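PDB 4G7X: putative uncharacterized protein from Vibrio cholerae, which probably serves as the N-terminal N1 domain of the CTXphi phage minor coat protein pIII, which is thought to engage host TolA during infection. Local coordinates for residues H22-G27 and Q34-D39; G40-I45 and V77-P82. All blocks are in the same frame, centred on the assembly; numbering follows the deposited sequence.

Contact 1: residues H22-G27 and Q34-D39; sequences HQLLFG and QSVLFD
Val36 opens the contact with both of its methyl groups. Val36 CG1 meets Leu24 CD1 at 3.8 Å, the two side chains reaching toward each other tip to tip, while Val36 CG2 lies 3.9 Å from Phe26 CZ. That second methyl sits at the edge of the Phe26 ring and close to its plane, so the phenyl offers Val36 its rim. Two residues on, Phe38 has CG anti to the backbone N (chi1 175°), and the ring extends to Leu24 and His22. Leu24 CD2 approaches Phe38 CD2 at 3.5 Å, so the two methyls of Leu24 divide between Val36 and Phe38. The far side of the same phenyl meets the imidazole: Phe38 CE1 is 3.8 Å from His22 CD2, with the ring planes inclined at 48°, a pairing neither stacked nor T-shaped. The strand axes stay 10.5 Å apart and run at 106° to each other; strands 22-27 and 35-38 therefore face one another across the interior of the mixed sheet through side chains alone. Tyr96 and Tyr98 also pack here, against Val36 and Phe38. With no hydrogen bond across the segments, the contact depends on apolar and aromatic packing in the buried centre of the domain.

Contact 2: residues G40-I45 and V77-P82; sequences GCMLDI and VSPNWP
Met42 is the residue through which strand 41-45 meets the loop 77-82, where it touches Trp81 and Pro79. Just before it, Cys41 is tied by a disulfide to Cys14, which fastens the start of the strand to the N-terminal part of the chain. The Met42 backbone N is held by the side-chain oxygen of Gln75.

The Met42 side chain is bent twice, at chi2 (70°) and again at chi3 (76°), which brings its thioether end to the CZ3-CH2 end of the Trp81 six-membered ring. Met42 SD lies 3.5 Å from Trp81 CZ3 and 3.6 Å from Trp81 CH2. Met42 CE is placed almost the same way, 3.5 Å from Trp81 CH2 and 3.6 Å from Trp81 CZ3. Four such similar distances mean that the SD-CE bond lies across the CZ3-CH2 bond at the outer end of the indole. Measured from the ring centroid, the sulfur is 4.6 Å away and 67° off the normal, an oblique Met-aromatic contact. The loop that supplies the ring connects strand 64-71 to strand 93-95 and has no regular secondary structure, so this packing joins an irregular loop to a strand of the mixed beta sheet.

The terminal methyl has a second neighbour, for Met42 CE also stands 4.0 Å from Pro79 CG. Pro79 in turn backs the indole, its CB 3.4 Å above the plane of the Trp81 ring and displaced toward the rim. An inverse gamma turn centred on Asn80 brings the two residues together, closed by a weak hydrogen bond of 3.1 Å from Trp81 N to Pro79 O. Further along the strand, Asp44 turns to a different partner, forming a salt bridge through OD1 with NH2 of Arg72.

How the contacts relate
Both segments of contact 1 precede those of contact 2 in the chain, and the contact centres lie about 9 Å apart. Strand 35-38 of contact 1 and strand 41-48 of contact 2 follow each other and pair antiparallel in the same mixed sheet, where Leu43 N lies 2.8 Å from Val36 O in a probable hydrogen bond. Ser35 OG and Asp44 OD1, also 2.8 Å apart, probably add a side-chain bond between them. The centre of contact 1 lies about 1 Å from the chain centre and that of contact 2 about 10 Å from it, so one hairpin carries interior packing between strands and more peripheral packing against the 77-82 loop, all within the N1 domain of pIII.

Contact 1: residues H22-G27 and Q34-D39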
ATOM      1  N   HIS A  22      -5.827   1.196  -1.837  1.00 10.26           N
ATOM      2  CA  HIS A  22      -5.304  -0.140  -2.122  1.00 10.13           C
ATOM      3  C   HIS A  22      -4.226  -0.106  -3.159  1.00  9.33           C
ATOM      4  O   HIS A  22      -4.394   0.508  -4.211  1.00  8.97           O
ATOM      5  CB  HIS A  22      -6.427  -1.060  -2.586  1.00 11.01           C
ATOM      6  CG  HIS A  22      -7.215  -1.653  -1.456  1.00 12.32           C
ATOM      7  ND1 HIS A  22      -8.177  -0.971  -0.809  1.00 13.21           N
ATOM      8  CD2 HIS A  22      -7.133  -2.899  -0.845  1.00 12.85           C
ATOM      9  CE1 HIS A  22      -8.690  -1.746   0.165  1.00 13.60           C
ATOM     10  NE2 HIS A  22      -8.054  -2.925   0.139  1.00 13.57           N
ATOM     11  N   GLN A  23      -3.104  -0.756  -2.877  1.00  8.76           N
ATOM     12  CA  GLN A  23      -2.073  -0.930  -3.897  1.00  8.68           C
ATOM     13  C   GLN A  23      -2.380  -2.182  -4.700  1.00  8.42           C
ATOM     14  O   GLN A  23      -2.597  -3.252  -4.132  1.00  8.64           O
ATOM     15  CB  GLN A  23      -0.673  -1.034  -3.294  1.00  8.95           C
ATOM     16  CG  GLN A  23       0.374  -1.476  -4.311  1.00  9.27           C
ATOM     17  CD  GLN A  23       1.786  -1.178  -3.865  1.00  9.40           C
ATOM     18  OE1 GLN A  23       2.153  -0.022  -3.651  1.00  9.67           O
ATOM     19  NE2 GLN A  23       2.592  -2.222  -3.726  1.00  9.62           N
ATOM     20  N   LEU A  24      -2.396  -2.038  -6.021  1.00  8.11           N
ATOM     21  CA  LEU A  24      -2.581  -3.172  -6.917  1.00  8.10           C
ATOM     22  C   LEU A  24      -1.359  -3.340  -7.794  1.00  7.97           C
ATOM     23  O   LEU A  24      -0.754  -2.348  -8.213  1.00  7.82           O
ATOM     24  CB  LEU A  24      -3.833  -2.983  -7.778  1.00  8.27           C
ATOM     25  CG  LEU A  24      -5.169  -2.913  -7.030  1.00  8.63           C
ATOM     26  CD1 LEU A  24      -6.288  -2.690  -8.027  1.00  8.70           C
ATOM     27  CD2 LEU A  24      -5.421  -4.168  -6.210  1.00  9.10           C
ATOM     28  N   LEU A  25      -1.011  -4.597  -8.071  1.00  7.94           N
ATOM     29  CA  LEU A  25       0.149  -4.943  -8.892  1.00  7.92           C
ATOM     30  C   LEU A  25      -0.265  -5.404 -10.277  1.00  7.70           C
ATOM     31  O   LEU A  25      -1.264  -6.112 -10.437  1.00  7.88           O
ATOM     32  CB  LEU A  25       0.966  -6.049  -8.225  1.00  8.21           C
ATOM     33  CG  LEU A  25       1.425  -5.787  -6.792  1.00  8.52           C
ATOM     34  CD1 LEU A  25       2.103  -7.029  -6.237  1.00  8.82           C
ATOM     35  CD2 LEU A  25       2.330  -4.568  -6.688  1.00  8.77           C
ATOM     36  N   PHE A  26       0.518  -5.016 -11.277  1.00  7.50           N
ATOM     37  CA  PHE A  26       0.255  -5.395 -12.663  1.00  7.41           C
ATOM     38  C   PHE A  26       1.552  -5.796 -13.333  1.00  7.47           C
ATOM     39  O   PHE A  26       2.644  -5.567 -12.797  1.00  7.41           O
ATOM     40  CB  PHE A  26      -0.399  -4.240 -13.433  1.00  7.25           C
ATOM     41  CG  PHE A  26      -1.652  -3.724 -12.791  1.00  7.21           C
ATOM     42  CD1 PHE A  26      -2.876  -4.334 -13.042  1.00  7.13           C
ATOM     43  CD2 PHE A  26      -1.604  -2.653 -11.906  1.00  7.16           C
ATOM     44  CE1 PHE A  26      -4.035  -3.872 -12.437  1.00  7.22           C
ATOM     45  CE2 PHE A  26      -2.758  -2.189 -11.292  1.00  7.20           C
ATOM     46  CZ  PHE A  26      -3.975  -2.797 -11.559  1.00  7.17           C
ATOM     47  N   GLY A  27       1.431  -6.392 -14.513  1.00  7.75           N
ATOM     48  CA  GLY A  27       2.598  -6.745 -15.297  1.00  8.25           C
ATOM     49  C   GLY A  27       3.393  -5.537 -15.749  1.00  8.65           C
ATOM     50  O   GLY A  27       2.857  -4.434 -15.894  1.00  8.49           O
ATOM     51  N   GLN A  34      -6.838   2.081 -15.234  1.00  8.15           N
ATOM     52  CA  GLN A  34      -7.722   3.171 -14.811  1.00  8.51           C
ATOM     53  C   GLN A  34      -8.783   2.749 -13.808  1.00  8.54           C
ATOM     54  O   GLN A  34      -9.036   3.444 -12.825  1.00  8.41           O
ATOM     55  CB  GLN A  34      -8.383   3.816 -16.035  1.00  8.83           C
ATOM     56  CG  GLN A  34      -7.392   4.518 -16.959  1.00  9.40           C
ATOM     57  CD  GLN A  34      -6.769   5.741 -16.319  1.00  9.79           C
ATOM     58  OE1 GLN A  34      -7.456   6.725 -16.049  1.00 10.80           O
ATOM     59  NE2 GLN A  34      -5.472   5.686 -16.059  1.00  9.91           N
ATOM     60  N   SER A  35      -9.404   1.608 -14.072  1.00  8.77           N
ATOM     61  CA  SER A  35     -10.458   1.086 -13.220  1.00  9.08           C
ATOM     62  C   SER A  35     -10.296  -0.414 -13.081  1.00  8.83           C
ATOM     63  O   SER A  35     -10.004  -1.107 -14.056  1.00  8.74           O
ATOM     64  CB  SER A  35     -11.838   1.418 -13.790  1.00  9.58           C
ATOM     65  OG  SER A  35     -12.064   2.821 -13.855  1.00 10.65           O
ATOM     66  N   VAL A  36     -10.469  -0.905 -11.857  1.00  8.78           N
ATOM     67  CA  VAL A  36     -10.299  -2.317 -11.550  1.00  8.81           C
ATOM     68  C   VAL A  36     -11.452  -2.775 -10.674  1.00  8.72           C
ATOM     69  O   VAL A  36     -11.780  -2.119  -9.677  1.00  8.87           O
ATOM     70  CB  VAL A  36      -8.970  -2.591 -10.809  1.00  8.92           C
ATOM     71  CG1 VAL A  36      -8.858  -4.060 -10.417  1.00  9.07           C
ATOM     72  CG2 VAL A  36      -7.777  -2.187 -11.660  1.00  9.10           C
ATOM     73  N   LEU A  37     -12.061  -3.893 -11.051  1.00  8.71           N
ATOM     74  CA  LEU A  37     -13.020  -4.563 -10.184  1.00  8.85           C
ATOM     75  C   LEU A  37     -12.249  -5.467  -9.227  1.00  8.91           C
ATOM     76  O   LEU A  37     -11.783  -6.548  -9.604  1.00  8.90           O
ATOM     77  CB  LEU A  37     -14.049  -5.334 -11.008  1.00  9.08           C
ATOM     78  CG  LEU A  37     -15.257  -5.890 -10.250  1.00  9.26           C
ATOM     79  CD1 LEU A  37     -16.062  -4.771  -9.597  1.00  9.51           C
ATOM     80  CD2 LEU A  37     -16.116  -6.680 -11.221  1.00  9.58           C
ATOM     81  N   PHE A  38     -12.090  -4.984  -7.999  1.00  9.08           N
ATOM     82  CA  PHE A  38     -11.257  -5.639  -7.002  1.00  9.63           C
ATOM     83  C   PHE A  38     -12.126  -6.122  -5.863  1.00  9.78           C
ATOM     84  O   PHE A  38     -12.730  -5.315  -5.148  1.00  9.56           O
ATOM     85  CB  PHE A  38     -10.184  -4.673  -6.477  1.00 10.10           C
ATOM     86  CG  PHE A  38      -9.354  -5.240  -5.355  1.00 10.65           C
ATOM     87  CD1 PHE A  38      -9.670  -4.962  -4.025  1.00 11.12           C
ATOM     88  CD2 PHE A  38      -8.269  -6.066  -5.627  1.00 11.17           C
ATOM     89  CE1 PHE A  38      -8.912  -5.493  -2.990  1.00 11.56           C
ATOM     90  CE2 PHE A  38      -7.506  -6.594  -4.595  1.00 11.74           C
ATOM     91  CZ  PHE A  38      -7.828  -6.308  -3.278  1.00 11.78           C
ATOM     92  N   ASP A  39     -12.174  -7.442  -5.697  1.00 10.25           N
ATOM     93  CA  ASP A  39     -12.960  -8.066  -4.635  1.00 10.69           C
ATOM     94  C   ASP A  39     -14.414  -7.550  -4.642  1.00 10.11           C
ATOM     95  O   ASP A  39     -15.019  -7.304  -3.593  1.00 10.26           O
ATOM     96  CB  ASP A  39     -12.271  -7.834  -3.283  1.00 12.10           C
ATOM     97  CG  ASP A  39     -12.592  -8.904  -2.258  1.00 13.29           C
ATOM     98  OD1 ASP A  39     -12.920 -10.050  -2.636  1.00 14.06           O
ATOM     99  OD2 ASP A  39     -12.502  -8.587  -1.056  1.00 14.69           O
TER

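Contact 2: residues G40-I45 and V77-P82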
ATOM      1  N   GLY A  40     -14.956  -7.381  -5.848  1.00  9.47           N
ATOM      2  CA  GLY A  40     -16.337  -6.937  -6.041  1.00  9.05           C
ATOM      3  C   GLY A  40     -16.549  -5.433  -6.022  1.00  8.79           C
ATOM      4  O   GLY A  40     -17.645  -4.967  -6.301  1.00  8.50           O
ATOM      5  N   CYS A  41     -15.498  -4.680  -5.701  1.00  8.66           N
ATOM      6  CA  CYS A  41     -15.563  -3.230  -5.576  1.00  8.79           C
ATOM      7  C   CYS A  41     -14.864  -2.561  -6.748  1.00  8.52           C
ATOM      8  O   CYS A  41     -13.722  -2.895  -7.066  1.00  8.51           O
ATOM      9  CB  CYS A  41     -14.894  -2.792  -4.275  1.00  9.28           C
ATOM     10  SG  CYS A  41     -15.097  -1.039  -3.883  1.00  9.96           S
ATOM     11  N   MET A  42     -15.546  -1.616  -7.390  1.00  8.32           N
ATOM     12  CA  MET A  42     -14.938  -0.893  -8.501  1.00  8.30           C
ATOM     13  C   MET A  42     -14.035   0.222  -7.991  1.00  8.12           C
ATOM     14  O   MET A  42     -14.492   1.147  -7.315  1.00  7.89           O
ATOM     15  CB  MET A  42     -15.998  -0.331  -9.440  1.00  8.70           C
ATOM     16  CG  MET A  42     -15.412   0.221 -10.732  1.00  9.18           C
ATOM     17  SD  MET A  42     -14.757  -1.043 -11.836  1.00 10.02           S
ATOM     18  CE  MET A  42     -16.281  -1.702 -12.511  1.00  9.66           C
ATOM     19  N   LEU A  43     -12.753   0.119  -8.327  1.00  7.97           N
ATOM     20  CA  LEU A  43     -11.739   1.068  -7.876  1.00  8.17           C
ATOM     21  C   LEU A  43     -11.197   1.860  -9.045  1.00  8.35           C
ATOM     22  O   LEU A  43     -11.032   1.318 -10.134  1.00  8.61           O
ATOM     23  CB  LEU A  43     -10.571   0.332  -7.211  1.00  8.17           C
ATOM     24  CG  LEU A  43     -10.838  -0.707  -6.116  1.00  8.25           C
ATOM     25  CD1 LEU A  43      -9.527  -1.169  -5.497  1.00  8.30           C
ATOM     26  CD2 LEU A  43     -11.775  -0.179  -5.041  1.00  8.47           C
ATOM     27  N   ASP A  44     -10.894   3.132  -8.800  1.00  8.49           N
ATOM     28  CA  ASP A  44     -10.243   3.994  -9.785  1.00  8.76           C
ATOM     29  C   ASP A  44      -8.850   4.416  -9.320  1.00  8.30           C
ATOM     30  O   ASP A  44      -8.613   4.639  -8.133  1.00  8.08           O
ATOM     31  CB  ASP A  44     -11.077   5.254 -10.047  1.00  9.77           C
ATOM     32  CG  ASP A  44     -12.383   4.972 -10.773  1.00 10.71           C
ATOM     33  OD1 ASP A  44     -12.581   3.863 -11.302  1.00 11.80           O
ATOM     34  OD2 ASP A  44     -13.223   5.894 -10.819  1.00 12.37           O
ATOM     35  N   ILE A  45      -7.936   4.530 -10.275  1.00  7.95           N
ATOM     36  CA  ILE A  45      -6.587   5.024 -10.011  1.00  8.07           C
ATOM     37  C   ILE A  45      -6.605   6.409  -9.349  1.00  8.30           C
ATOM     38  O   ILE A  45      -7.375   7.289  -9.742  1.00  8.49           O
ATOM     39  CB  ILE A  45      -5.746   5.022 -11.317  1.00  7.82           C
ATOM     40  CG1 ILE A  45      -4.276   5.395 -11.059  1.00  7.84           C
ATOM     41  CG2 ILE A  45      -6.358   5.939 -12.371  1.00  7.88           C
ATOM     42  CD1 ILE A  45      -3.470   4.330 -10.339  1.00  7.87           C
ATOM     43  N   VAL A  77     -22.037  -2.595 -10.715  1.00  9.22           N
ATOM     44  CA  VAL A  77     -21.991  -2.885 -12.151  1.00  9.46           C
ATOM     45  C   VAL A  77     -21.136  -4.129 -12.379  1.00  9.45           C
ATOM     46  O   VAL A  77     -20.047  -4.256 -11.808  1.00  9.54           O
ATOM     47  CB  VAL A  77     -21.438  -1.685 -12.961  1.00  9.55           C
ATOM     48  CG1 VAL A  77     -21.278  -2.048 -14.433  1.00  9.75           C
ATOM     49  CG2 VAL A  77     -22.346  -0.469 -12.807  1.00  9.74           C
ATOM     50  N   SER A  78     -21.642  -5.051 -13.192  1.00  9.54           N
ATOM     51  CA  SER A  78     -20.898  -6.257 -13.540  1.00  9.76           C
ATOM     52  C   SER A  78     -20.410  -6.188 -14.986  1.00 10.04           C
ATOM     53  O   SER A  78     -21.136  -6.566 -15.904  1.00 10.23           O
ATOM     54  CB  SER A  78     -21.749  -7.509 -13.314  1.00  9.72           C
ATOM     55  OG  SER A  78     -20.953  -8.671 -13.479  1.00  9.80           O
ATOM     56  N   PRO A  79     -19.173  -5.701 -15.194  1.00 10.27           N
ATOM     57  CA  PRO A  79     -18.691  -5.519 -16.559  1.00 10.42           C
ATOM     58  C   PRO A  79     -18.116  -6.795 -17.162  1.00 10.45           C
ATOM     59  O   PRO A  79     -17.565  -7.632 -16.446  1.00 10.24           O
ATOM     60  CB  PRO A  79     -17.585  -4.482 -16.387  1.00 10.59           C
ATOM     61  CG  PRO A  79     -17.035  -4.753 -15.032  1.00 10.72           C
ATOM     62  CD  PRO A  79     -18.184  -5.255 -14.196  1.00 10.40           C
ATOM     63  N   ASN A  80     -18.241  -6.930 -18.479  1.00 10.58           N
ATOM     64  CA  ASN A  80     -17.579  -8.004 -19.204  1.00 10.80           C
ATOM     65  C   ASN A  80     -16.166  -7.565 -19.553  1.00 10.73           C
ATOM     66  O   ASN A  80     -15.895  -7.106 -20.666  1.00 11.24           O
ATOM     67  CB  ASN A  80     -18.366  -8.390 -20.463  1.00 11.26           C
ATOM     68  CG  ASN A  80     -17.818  -9.630 -21.139  1.00 11.63           C
ATOM     69  OD1 ASN A  80     -16.933 -10.307 -20.617  1.00 12.07           O
ATOM     70  ND2 ASN A  80     -18.348  -9.936 -22.316  1.00 12.45           N
ATOM     71  N   TRP A  81     -15.280  -7.689 -18.570  1.00 10.35           N
ATOM     72  CA  TRP A  81     -13.886  -7.281 -18.705  1.00 10.15           C
ATOM     73  C   TRP A  81     -12.960  -8.452 -18.570  1.00 10.07           C
ATOM     74  O   TRP A  81     -13.304  -9.443 -17.923  1.00 10.33           O
ATOM     75  CB  TRP A  81     -13.523  -6.270 -17.624  1.00  9.91           C
ATOM     76  CG  TRP A  81     -14.129  -4.899 -17.753  1.00  9.84           C
ATOM     77  CD1 TRP A  81     -14.839  -4.361 -18.826  1.00  9.76           C
ATOM     78  CD2 TRP A  81     -14.051  -3.820 -16.769  1.00  9.86           C
ATOM     79  NE1 TRP A  81     -15.210  -3.066 -18.565  1.00  9.83           N
ATOM     80  CE2 TRP A  81     -14.761  -2.678 -17.349  1.00  9.80           C
ATOM     81  CE3 TRP A  81     -13.480  -3.693 -15.508  1.00  9.70           C
ATOM     82  CZ2 TRP A  81     -14.892  -1.473 -16.669  1.00  9.89           C
ATOM     83  CZ3 TRP A  81     -13.609  -2.475 -14.840  1.00  9.75           C
ATOM     84  CH2 TRP A  81     -14.301  -1.392 -15.408  1.00  9.77           C
ATOM     85  N   PRO A  82     -11.749  -8.346 -19.150  1.00 10.09           N
ATOM     86  CA  PRO A  82     -10.736  -9.375 -18.961  1.00  9.95           C
ATOM     87  C   PRO A  82     -10.147  -9.330 -17.556  1.00  9.92           C
ATOM     88  O   PRO A  82     -10.309  -8.339 -16.840  1.00  9.83           O
ATOM     89  CB  PRO A  82      -9.656  -8.990 -19.977  1.00  9.98           C
ATOM     90  CG  PRO A  82      -9.767  -7.510 -20.078  1.00 10.13           C
ATOM     91  CD  PRO A  82     -11.231  -7.194 -19.913  1.00 10.16           C
TER